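Local coordinates for DNA translocase coupling protein (Clostridium perfringens, PDB 6O1W) that probably binds DNA and ATP as the FtsK/SpoIIIE-family motor ATPase that couples plasmid DNA to the conjugation machinery, at residues K93-Y97 / V323-F327; A160-D164 / L191-L195; C299-S305 / A317-E322. All coordinates share one frame; numbering follows the deposited sequence.

Contact 1: residues K93-Y97 / V323-F327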
loop_
_atom_site.group_PDB
_atom_site.type_symbol
_atom_site.label_atom_id
_atom_site.label_comp_id
_atom_site.label_asym_id
_atom_site.label_seq_id
_atom_site.Cartn_x
_atom_site.Cartn_y
_atom_site.Cartn_z
ATOM N N LYS A 93 -10.081 14.079 8.554
ATOM C CA LYS A 93 -9.274 13.576 9.647
ATOM C C LYS A 93 -8.931 12.080 9.538
ATOM O O LYS A 93 -9.798 11.242 9.272
ATOM C CB LYS A 93 -9.942 13.905 10.990
ATOM C CG LYS A 93 -8.995 13.862 12.189
ATOM C CD LYS A 93 -8.530 15.258 12.636
ATOM C CE LYS A 93 -7.475 15.180 13.720
ATOM N NZ LYS A 93 -7.033 16.523 14.177
ATOM N N ILE A 94 -7.642 11.775 9.700
ATOM C CA ILE A 94 -7.070 10.425 9.732
ATOM C C ILE A 94 -5.922 10.481 10.735
ATOM O O ILE A 94 -5.258 11.513 10.796
ATOM C CB ILE A 94 -6.650 9.797 8.348
ATOM C CG1 ILE A 94 -5.756 10.709 7.506
ATOM C CG2 ILE A 94 -7.860 9.344 7.549
ATOM C CD1 ILE A 94 -5.418 10.109 6.145
ATOM N N PRO A 95 -5.637 9.406 11.503
ATOM C CA PRO A 95 -4.543 9.479 12.476
ATOM C C PRO A 95 -3.169 9.647 11.854
ATOM O O PRO A 95 -2.979 9.367 10.670
ATOM C CB PRO A 95 -4.658 8.151 13.241
ATOM C CG PRO A 95 -6.022 7.636 12.953
ATOM C CD PRO A 95 -6.317 8.096 11.570
ATOM N N LYS A 96 -2.205 10.111 12.660
ATOM C CA LYS A 96 -0.813 10.293 12.219
ATOM C C LYS A 96 0.042 9.162 12.820
ATOM O O LYS A 96 1.241 9.049 12.546
ATOM C CB LYS A 96 -0.284 11.680 12.626
ATOM C CG LYS A 96 -1.022 12.836 11.970
ATOM C CD LYS A 96 -0.231 14.140 12.108
ATOM C CE LYS A 96 -0.810 15.243 11.248
ATOM N NZ LYS A 96 0.112 16.404 11.129
ATOM N N TYR A 97 -0.605 8.343 13.666
ATOM C CA TYR A 97 -0.055 7.169 14.321
ATOM C C TYR A 97 -1.212 6.273 14.681
ATOM O O TYR A 97 -2.189 6.722 15.276
ATOM C CB TYR A 97 0.751 7.535 15.576
ATOM C CG TYR A 97 1.369 6.341 16.270
ATOM C CD1 TYR A 97 2.287 5.522 15.614
ATOM C CD2 TYR A 97 1.058 6.042 17.594
ATOM C CE1 TYR A 97 2.870 4.432 16.254
ATOM C CE2 TYR A 97 1.645 4.962 18.245
ATOM C CZ TYR A 97 2.539 4.153 17.567
ATOM O OH TYR A 97 3.125 3.094 18.219
ATOM N N VAL A 323 4.072 12.140 6.413
ATOM C CA VAL A 323 3.653 11.501 7.660
ATOM C C VAL A 323 4.078 10.031 7.568
ATOM O O VAL A 323 3.759 9.360 6.576
ATOM C CB VAL A 323 2.106 11.614 7.830
ATOM C CG1 VAL A 323 1.608 10.868 9.069
ATOM C CG2 VAL A 323 1.645 13.066 7.842
ATOM N N LYS A 324 4.771 9.525 8.597
ATOM C CA LYS A 324 5.171 8.123 8.624
ATOM C C LYS A 324 3.927 7.231 8.730
ATOM O O LYS A 324 3.037 7.476 9.570
ATOM C CB LYS A 324 6.159 7.826 9.774
ATOM C CG LYS A 324 6.976 6.554 9.534
ATOM C CD LYS A 324 7.906 6.234 10.707
ATOM C CE LYS A 324 8.492 4.838 10.641
ATOM N NZ LYS A 324 7.460 3.776 10.821
ATOM N N GLY A 325 3.884 6.216 7.865
ATOM C CA GLY A 325 2.786 5.262 7.804
ATOM C C GLY A 325 1.586 5.742 7.010
ATOM O O GLY A 325 0.553 5.069 6.991
ATOM N N ARG A 326 1.704 6.885 6.334
ATOM C CA ARG A 326 0.622 7.423 5.505
ATOM C C ARG A 326 0.772 6.880 4.077
ATOM O O ARG A 326 1.839 6.979 3.473
ATOM C CB ARG A 326 0.624 8.950 5.539
ATOM C CG ARG A 326 -0.583 9.589 4.858
ATOM C CD ARG A 326 -1.892 9.209 5.524
ATOM N NE ARG A 326 -2.001 9.649 6.921
ATOM C CZ ARG A 326 -2.192 10.908 7.316
ATOM N NH1 ARG A 326 -2.246 11.890 6.426
ATOM N NH2 ARG A 326 -2.338 11.191 8.603
ATOM N N PHE A 327 -0.275 6.253 3.559
ATOM C CA PHE A 327 -0.182 5.623 2.242
ATOM C C PHE A 327 -1.372 5.910 1.395
ATOM O O PHE A 327 -2.395 6.361 1.908
ATOM C CB PHE A 327 -0.124 4.074 2.448
ATOM C CG PHE A 327 1.204 3.526 2.882
ATOM C CD1 PHE A 327 1.574 3.532 4.218
ATOM C CD2 PHE A 327 2.110 3.039 1.948
ATOM C CE1 PHE A 327 2.839 3.087 4.606
ATOM C CE2 PHE A 327 3.364 2.565 2.337
ATOM C CZ PHE A 327 3.730 2.610 3.658
#
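The guanidinium of Arg326 is sandwiched between aliphatic groups: Ile94 CD1 lies over one face, 3.5 Å from Arg326 CZ, and Val323 CG1 covers the opposite face, while Pro95 O sits at the edge. The site joins a type II beta turn, Val323 to Arg326, to the irregular linker that leads from the four-stranded antiparallel sheet into the P-loop NTPase fold of this FtsK-like motor. At the edge, Arg326 NH2 donates to Pro95 O over 2.8 Å with an N-H...O angle of 156°. The oxygen lies close to the guanidinium plane, yet the donor stands well above the carbonyl plane. A second bond, from NE to Gln339 OE1 on strand 334-340, fixes the rotation of the group. The arginine reaches this place by bending at chi2 and chi3, 62° each, which curls its end toward the linker.

Branched Ile94 suits a buried face because its CG1 and CD1 together spread over the flat cation. Proline has no backbone N-H, and its ring restrains the chain where Pro95 O is presented to the arginine. Gly325 takes a positive phi, 82°, the usual demand of the third position in a type II turn. Lys96 crosses the arginine obliquely, its aliphatic CG 4.0 Å from Arg326 NH2. Beside it, Val323 CG1 approaches Lys96 O at 3.9 Å.

Contact 2: residues A160-D164 / L191-L195. With BGC (beta-D-glucopyranose), chain E.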
loop_
_atom_site.group_PDB
_atom_site.type_symbol
_atom_site.label_atom_id
_atom_site.label_comp_id
_atom_site.label_asym_id
_atom_site.label_seq_id
_atom_site.Cartn_x
_atom_site.Cartn_y
_atom_site.Cartn_z
ATOM N N ALA A 160 2.397 -20.181 5.949
ATOM C CA ALA A 160 3.199 -19.073 5.454
ATOM C C ALA A 160 4.531 -19.441 4.879
ATOM O O ALA A 160 5.222 -20.309 5.401
ATOM C CB ALA A 160 3.389 -18.052 6.569
ATOM N N TYR A 161 4.926 -18.706 3.834
ATOM C CA TYR A 161 6.218 -18.823 3.171
ATOM C C TYR A 161 6.767 -17.412 3.048
ATOM O O TYR A 161 6.051 -16.496 2.633
ATOM C CB TYR A 161 6.118 -19.500 1.806
ATOM C CG TYR A 161 5.730 -20.951 1.909
ATOM C CD1 TYR A 161 6.662 -21.921 2.274
ATOM C CD2 TYR A 161 4.444 -21.367 1.603
ATOM C CE1 TYR A 161 6.312 -23.271 2.329
ATOM C CE2 TYR A 161 4.067 -22.697 1.726
ATOM C CZ TYR A 161 5.004 -23.648 2.088
ATOM O OH TYR A 161 4.598 -24.949 2.216
HETATM N N MSE A 162 8.015 -17.218 3.473
HETATM C CA MSE A 162 8.583 -15.874 3.462
HETATM C C MSE A 162 9.855 -15.878 2.681
HETATM O O MSE A 162 10.677 -16.780 2.845
HETATM C CB MSE A 162 8.779 -15.376 4.891
HETATM C CG MSE A 162 7.465 -15.143 5.619
HETATM SE SE MSE A 162 7.576 -15.667 7.502
HETATM C CE MSE A 162 7.545 -17.586 7.368
ATOM N N VAL A 163 9.993 -14.908 1.779
ATOM C CA VAL A 163 11.155 -14.816 0.901
ATOM C C VAL A 163 11.966 -13.570 1.217
ATOM O O VAL A 163 11.443 -12.449 1.119
ATOM C CB VAL A 163 10.742 -14.860 -0.602
ATOM C CG1 VAL A 163 11.968 -14.736 -1.517
ATOM C CG2 VAL A 163 9.959 -16.129 -0.916
ATOM N N ASP A 164 13.258 -13.765 1.552
ATOM C CA ASP A 164 14.181 -12.657 1.811
ATOM C C ASP A 164 15.590 -13.062 1.485
ATOM O O ASP A 164 16.202 -13.756 2.276
ATOM C CB ASP A 164 14.065 -12.156 3.268
ATOM C CG ASP A 164 15.127 -11.142 3.720
ATOM O OD1 ASP A 164 15.676 -10.411 2.855
ATOM O OD2 ASP A 164 15.401 -11.083 4.921
ATOM N N LEU A 191 10.701 -23.485 -4.070
ATOM C CA LEU A 191 9.459 -22.986 -3.469
ATOM C C LEU A 191 8.419 -22.658 -4.511
ATOM O O LEU A 191 7.291 -23.114 -4.387
ATOM C CB LEU A 191 9.693 -21.745 -2.581
ATOM C CG LEU A 191 8.398 -21.010 -2.110
ATOM C CD1 LEU A 191 7.576 -21.904 -1.184
ATOM C CD2 LEU A 191 8.719 -19.631 -1.462
ATOM N N PHE A 192 8.787 -21.872 -5.522
ATOM C CA PHE A 192 7.831 -21.420 -6.540
ATOM C C PHE A 192 7.356 -22.541 -7.477
ATOM O O PHE A 192 6.223 -22.480 -7.951
ATOM C CB PHE A 192 8.357 -20.201 -7.312
ATOM C CG PHE A 192 8.185 -18.958 -6.472
ATOM C CD1 PHE A 192 6.922 -18.392 -6.284
ATOM C CD2 PHE A 192 9.274 -18.374 -5.834
ATOM C CE1 PHE A 192 6.760 -17.244 -5.504
ATOM C CE2 PHE A 192 9.106 -17.235 -5.021
ATOM C CZ PHE A 192 7.850 -16.688 -4.849
ATOM N N LYS A 193 8.202 -23.545 -7.720
ATOM C CA LYS A 193 7.811 -24.721 -8.502
ATOM C C LYS A 193 6.797 -25.546 -7.653
ATOM O O LYS A 193 5.789 -25.985 -8.171
ATOM C CB LYS A 193 9.051 -25.548 -8.898
ATOM C CG LYS A 193 8.741 -26.875 -9.597
ATOM C CD LYS A 193 7.993 -26.665 -10.892
ATOM C CE LYS A 193 8.035 -27.912 -11.735
ATOM N NZ LYS A 193 6.715 -28.215 -12.350
ATOM N N TYR A 194 7.018 -25.656 -6.346
ATOM C CA TYR A 194 6.076 -26.314 -5.450
ATOM C C TYR A 194 4.699 -25.590 -5.437
ATOM O O TYR A 194 3.660 -26.254 -5.507
ATOM C CB TYR A 194 6.646 -26.378 -4.020
ATOM C CG TYR A 194 5.572 -26.681 -2.994
ATOM C CD1 TYR A 194 5.005 -27.956 -2.902
ATOM C CD2 TYR A 194 5.073 -25.684 -2.165
ATOM C CE1 TYR A 194 3.986 -28.229 -1.986
ATOM C CE2 TYR A 194 4.065 -25.948 -1.238
ATOM C CZ TYR A 194 3.502 -27.211 -1.175
ATOM O OH TYR A 194 2.471 -27.453 -0.303
ATOM N N LEU A 195 4.696 -24.242 -5.269
ATOM C CA LEU A 195 3.480 -23.426 -5.190
ATOM C C LEU A 195 2.675 -23.469 -6.476
ATOM O O LEU A 195 1.452 -23.529 -6.419
ATOM C CB LEU A 195 3.822 -21.975 -4.830
ATOM C CG LEU A 195 4.390 -21.674 -3.447
ATOM C CD1 LEU A 195 4.926 -20.239 -3.402
ATOM C CD2 LEU A 195 3.339 -21.904 -2.344
HETATM C C2 BGC E . 6.485 -28.348 1.461
HETATM C C3 BGC E . 7.286 -29.240 0.522
HETATM C C4 BGC E . 7.960 -28.394 -0.551
HETATM C C5 BGC E . 8.801 -27.296 0.096
HETATM C C6 BGC E . 9.387 -26.333 -0.908
HETATM C C1 BGC E . 7.403 -27.282 2.052
HETATM O O1 BGC E . 6.689 -26.458 2.910
HETATM O O2 BGC E . 5.895 -29.126 2.496
HETATM O O3 BGC E . 6.438 -30.220 -0.065
HETATM O O4 BGC E . 8.794 -29.195 -1.379
HETATM O O5 BGC E . 7.987 -26.520 0.994
HETATM O O6 BGC E . 10.113 -25.301 -0.257
HETATM O O HOH W 1 2.101 -26.006 1.910
#
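Leu191 drops a methyl onto the ring of Tyr161, joining strand 159-163 to helix 185-209 in the three-layer alpha/beta P-loop NTPase core. The strand and helix segments run roughly antiparallel, at 146°, with axes 11.5 Å apart, a gap that large side chains must fill. Leu191 forks into it: CD1 makes a CH-pi contact over the tyrosine face, 3.9 Å from the centroid of the Tyr161 ring, while CD2 fits against Val163 CG2 at 3.8 Å. CG opposite the backbone N (chi1 170°) turns the fork toward the strand, one methyl to each neighbour. Leu195, one helical turn on, slides past the tyrosine with its CD2 4.1 Å from Tyr161 CD2, and Phe192 CE2 comes within 4.3 Å of Val163 CG2. Branched and aromatic residues thus share a buried, apolar surface.

At the outer end the packing turns polar. The tyrosines cross at about a right angle, with Tyr161 OH 3.6 Å from Tyr194 CE2. A bound glucose, also hydrogen-bonded to Gln180, lays its C4 over one face of the Tyr194 ring. Its O1 meets Tyr161 at the ring edge, 2.7 Å from Tyr161 OH, and one water links the two phenol oxygens, 2.7 Å from Tyr161 OH and from Tyr194 OH.

Contact 3: residues C299-S305 / A317-E322; sequences CGRFADS and AKDLPE. With BGC (beta-D-glucopyranose), chain D.
Arg301 and Glu322 stack with their flat ends nearly parallel, the guanidinium and carboxylate planes 18° apart. Glu322 CG rests over one guanidinium face, and the charges attract without a salt bridge: Glu322 OE2 is 4.3 Å from Arg301 NH1 and well out of the guanidinium plane, where no N-H points at it. The arginine's chi1 (-176°) sets CG opposite the backbone N, and the chain, extended beyond it, carries the head past Ala317 and over Leu320. There its edge meets a carbonyl, in a weak bond of 3.1 Å from Arg301 NE to Leu320 O.

The contact closes the excursion from strand 296-299 through helix 305-312 to strand 326-331, neighbours in the P-loop NTPase sheet, beside the nucleotide-binding loop. Phe302 N donates weakly to Ala317 O, which also receives a CA-H...O contact from Arg301. A small residue suits position 317, because its CB must nestle 3.4 Å from Gly300 O and beside Cys299 SG. The Phe302 ring turns its edge to this methyl and packs on Glu137 of the predicted Walker A loop. Leu320 lays CD1 along the Gly300-Arg301 backbone.

Lys318 CG lies between the backbone N and carbonyl carbon (chi1 86°), and the chain passes Ser305 OG, 3.4 Å from Lys318 CD. Its ammonium binds Thr315 OG1, Asp319 OD1 (in a salt bridge) and the O2 of a bound glucose, while Asp319 OD2 accepts from the sugar's O3.

Packing and weak bonds thus join the loops; the strong polar chemistry lies at the sugar, where the ammonium probably stabilises Asp319's negative charge.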
loop_
_atom_site.group_PDB
_atom_site.type_symbol
_atom_site.label_atom_id
_atom_site.label_comp_id
_atom_site.label_asym_id
_atom_site.label_seq_id
_atom_site.Cartn_x
_atom_site.Cartn_y
_atom_site.Cartn_z
ATOM N N CYS A 299 0.699 2.225 -1.796
ATOM C CA CYS A 299 1.824 3.049 -2.218
ATOM C C CYS A 299 2.165 4.172 -1.249
ATOM O O CYS A 299 1.292 4.951 -0.859
ATOM C CB CYS A 299 1.590 3.582 -3.625
ATOM S SG CYS A 299 3.083 4.234 -4.422
ATOM N N GLY A 300 3.436 4.236 -0.865
ATOM C CA GLY A 300 3.957 5.280 0.001
ATOM C C GLY A 300 4.259 6.513 -0.825
ATOM O O GLY A 300 4.002 6.552 -2.029
ATOM N N ARG A 301 4.788 7.528 -0.182
ATOM C CA ARG A 301 5.118 8.785 -0.833
ATOM C C ARG A 301 6.352 8.633 -1.725
ATOM O O ARG A 301 7.349 8.109 -1.276
ATOM C CB ARG A 301 5.356 9.867 0.236
ATOM C CG ARG A 301 5.608 11.237 -0.397
ATOM C CD ARG A 301 5.649 12.349 0.630
ATOM N NE ARG A 301 5.781 13.645 -0.037
ATOM C CZ ARG A 301 6.934 14.166 -0.445
ATOM N NH1 ARG A 301 8.077 13.525 -0.222
ATOM N NH2 ARG A 301 6.955 15.335 -1.067
ATOM N N PHE A 302 6.267 9.065 -2.973
ATOM C CA PHE A 302 7.399 9.131 -3.907
ATOM C C PHE A 302 7.282 10.514 -4.581
ATOM O O PHE A 302 6.251 10.799 -5.194
ATOM C CB PHE A 302 7.331 8.028 -4.996
ATOM C CG PHE A 302 7.571 6.614 -4.515
ATOM C CD1 PHE A 302 8.860 6.164 -4.247
ATOM C CD2 PHE A 302 6.511 5.739 -4.325
ATOM C CE1 PHE A 302 9.086 4.853 -3.823
ATOM C CE2 PHE A 302 6.737 4.421 -3.910
ATOM C CZ PHE A 302 8.020 3.988 -3.663
ATOM N N ALA A 303 8.311 11.368 -4.454
ATOM C CA ALA A 303 8.319 12.702 -5.078
ATOM C C ALA A 303 8.357 12.616 -6.607
ATOM O O ALA A 303 7.849 13.507 -7.272
ATOM C CB ALA A 303 9.483 13.524 -4.562
ATOM N N ASP A 304 8.893 11.513 -7.154
ATOM C CA ASP A 304 8.982 11.267 -8.593
ATOM C C ASP A 304 7.659 10.717 -9.165
ATOM O O ASP A 304 7.159 9.680 -8.716
ATOM C CB ASP A 304 10.162 10.316 -8.892
ATOM C CG ASP A 304 10.481 10.076 -10.367
ATOM O OD1 ASP A 304 9.877 10.760 -11.233
ATOM O OD2 ASP A 304 11.337 9.203 -10.656
ATOM N N SER A 305 7.134 11.402 -10.193
ATOM C CA SER A 305 5.902 11.085 -10.925
ATOM C C SER A 305 5.907 9.705 -11.572
ATOM O O SER A 305 4.877 9.039 -11.560
ATOM C CB SER A 305 5.622 12.145 -11.991
ATOM O OG SER A 305 4.742 13.140 -11.496
ATOM N N ALA A 317 1.019 9.590 -5.651
ATOM C CA ALA A 317 1.961 9.351 -4.534
ATOM C C ALA A 317 2.870 10.588 -4.272
ATOM O O ALA A 317 3.387 10.744 -3.175
ATOM C CB ALA A 317 2.794 8.094 -4.783
ATOM N N LYS A 318 2.989 11.502 -5.250
ATOM C CA LYS A 318 3.784 12.726 -5.074
ATOM C C LYS A 318 3.065 13.782 -4.196
ATOM O O LYS A 318 3.698 14.733 -3.752
ATOM C CB LYS A 318 4.200 13.305 -6.462
ATOM C CG LYS A 318 3.155 14.230 -7.104
ATOM C CD LYS A 318 3.195 14.292 -8.636
ATOM C CE LYS A 318 2.091 15.175 -9.220
ATOM N NZ LYS A 318 0.697 14.727 -8.876
ATOM N N ASP A 319 1.743 13.629 -3.983
ATOM C CA ASP A 319 0.891 14.585 -3.256
ATOM C C ASP A 319 0.774 14.287 -1.773
ATOM O O ASP A 319 0.237 15.120 -1.037
ATOM C CB ASP A 319 -0.548 14.551 -3.814
ATOM C CG ASP A 319 -0.701 14.617 -5.312
ATOM O OD1 ASP A 319 0.118 15.285 -5.958
ATOM O OD2 ASP A 319 -1.673 14.021 -5.836
ATOM N N LEU A 320 1.114 13.053 -1.355
ATOM C CA LEU A 320 0.928 12.669 0.041
ATOM C C LEU A 320 1.650 13.597 1.025
ATOM O O LEU A 320 2.760 14.003 0.716
ATOM C CB LEU A 320 1.429 11.227 0.271
ATOM C CG LEU A 320 0.489 10.071 -0.139
ATOM C CD1 LEU A 320 1.221 8.730 0.007
ATOM C CD2 LEU A 320 -0.794 10.075 0.699
ATOM N N PRO A 321 1.094 13.870 2.232
ATOM C CA PRO A 321 1.869 14.610 3.231
ATOM C C PRO A 321 2.971 13.705 3.796
ATOM O O PRO A 321 2.820 12.472 3.802
ATOM C CB PRO A 321 0.834 14.928 4.314
ATOM C CG PRO A 321 -0.151 13.840 4.226
ATOM C CD PRO A 321 -0.213 13.440 2.778
ATOM N N GLU A 322 4.061 14.324 4.298
ATOM C CA GLU A 322 5.218 13.631 4.879
ATOM C C GLU A 322 4.949 13.152 6.295
ATOM O O GLU A 322 5.515 13.679 7.254
ATOM C CB GLU A 322 6.475 14.512 4.806
ATOM C CG GLU A 322 7.057 14.589 3.403
ATOM C CD GLU A 322 8.271 15.488 3.307
ATOM O OE1 GLU A 322 8.103 16.664 2.909
ATOM O OE2 GLU A 322 9.386 15.024 3.641
HETATM C C2 BGC D . -2.263 17.027 -8.267
HETATM C C3 BGC D . -3.326 15.983 -8.602
HETATM C C4 BGC D . -4.539 16.130 -7.689
HETATM C C5 BGC D . -5.037 17.574 -7.694
HETATM C C6 BGC D . -6.143 17.834 -6.696
HETATM C C1 BGC D . -2.868 18.427 -8.241
HETATM O O1 BGC D . -1.897 19.316 -7.808
HETATM O O2 BGC D . -1.207 17.011 -9.221
HETATM O O3 BGC D . -2.776 14.676 -8.449
HETATM O O4 BGC D . -5.586 15.241 -8.076
HETATM O O5 BGC D . -3.964 18.456 -7.334
HETATM O O6 BGC D . -5.671 17.730 -5.356
#

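How the contacts relate
Contacts 1 and 3 are neighbours, their centres 13 Å apart. They meet where Phe327 CD2 lies 3.3 Å from Gly300 N and where Arg326 NH1 packs on Pro321 CG, 3.6 Å away. In sequence, Val323 of contact 1 directly follows Glu322 of contact 3. Both border the ATP site, empty in this model: the Lys324 side chain comes within about 5 Å of Gly139 and Gly141, observed ATP-binding residues, and that of Phe302 about 4 Å from the predicted Gly136. Contact 2 lies apart, its centre 32 Å from contact 1's and 31 Å from contact 3's, but reaches the same sheet as contact 1. Contacts 2 and 3 hold residues of different glucose pockets.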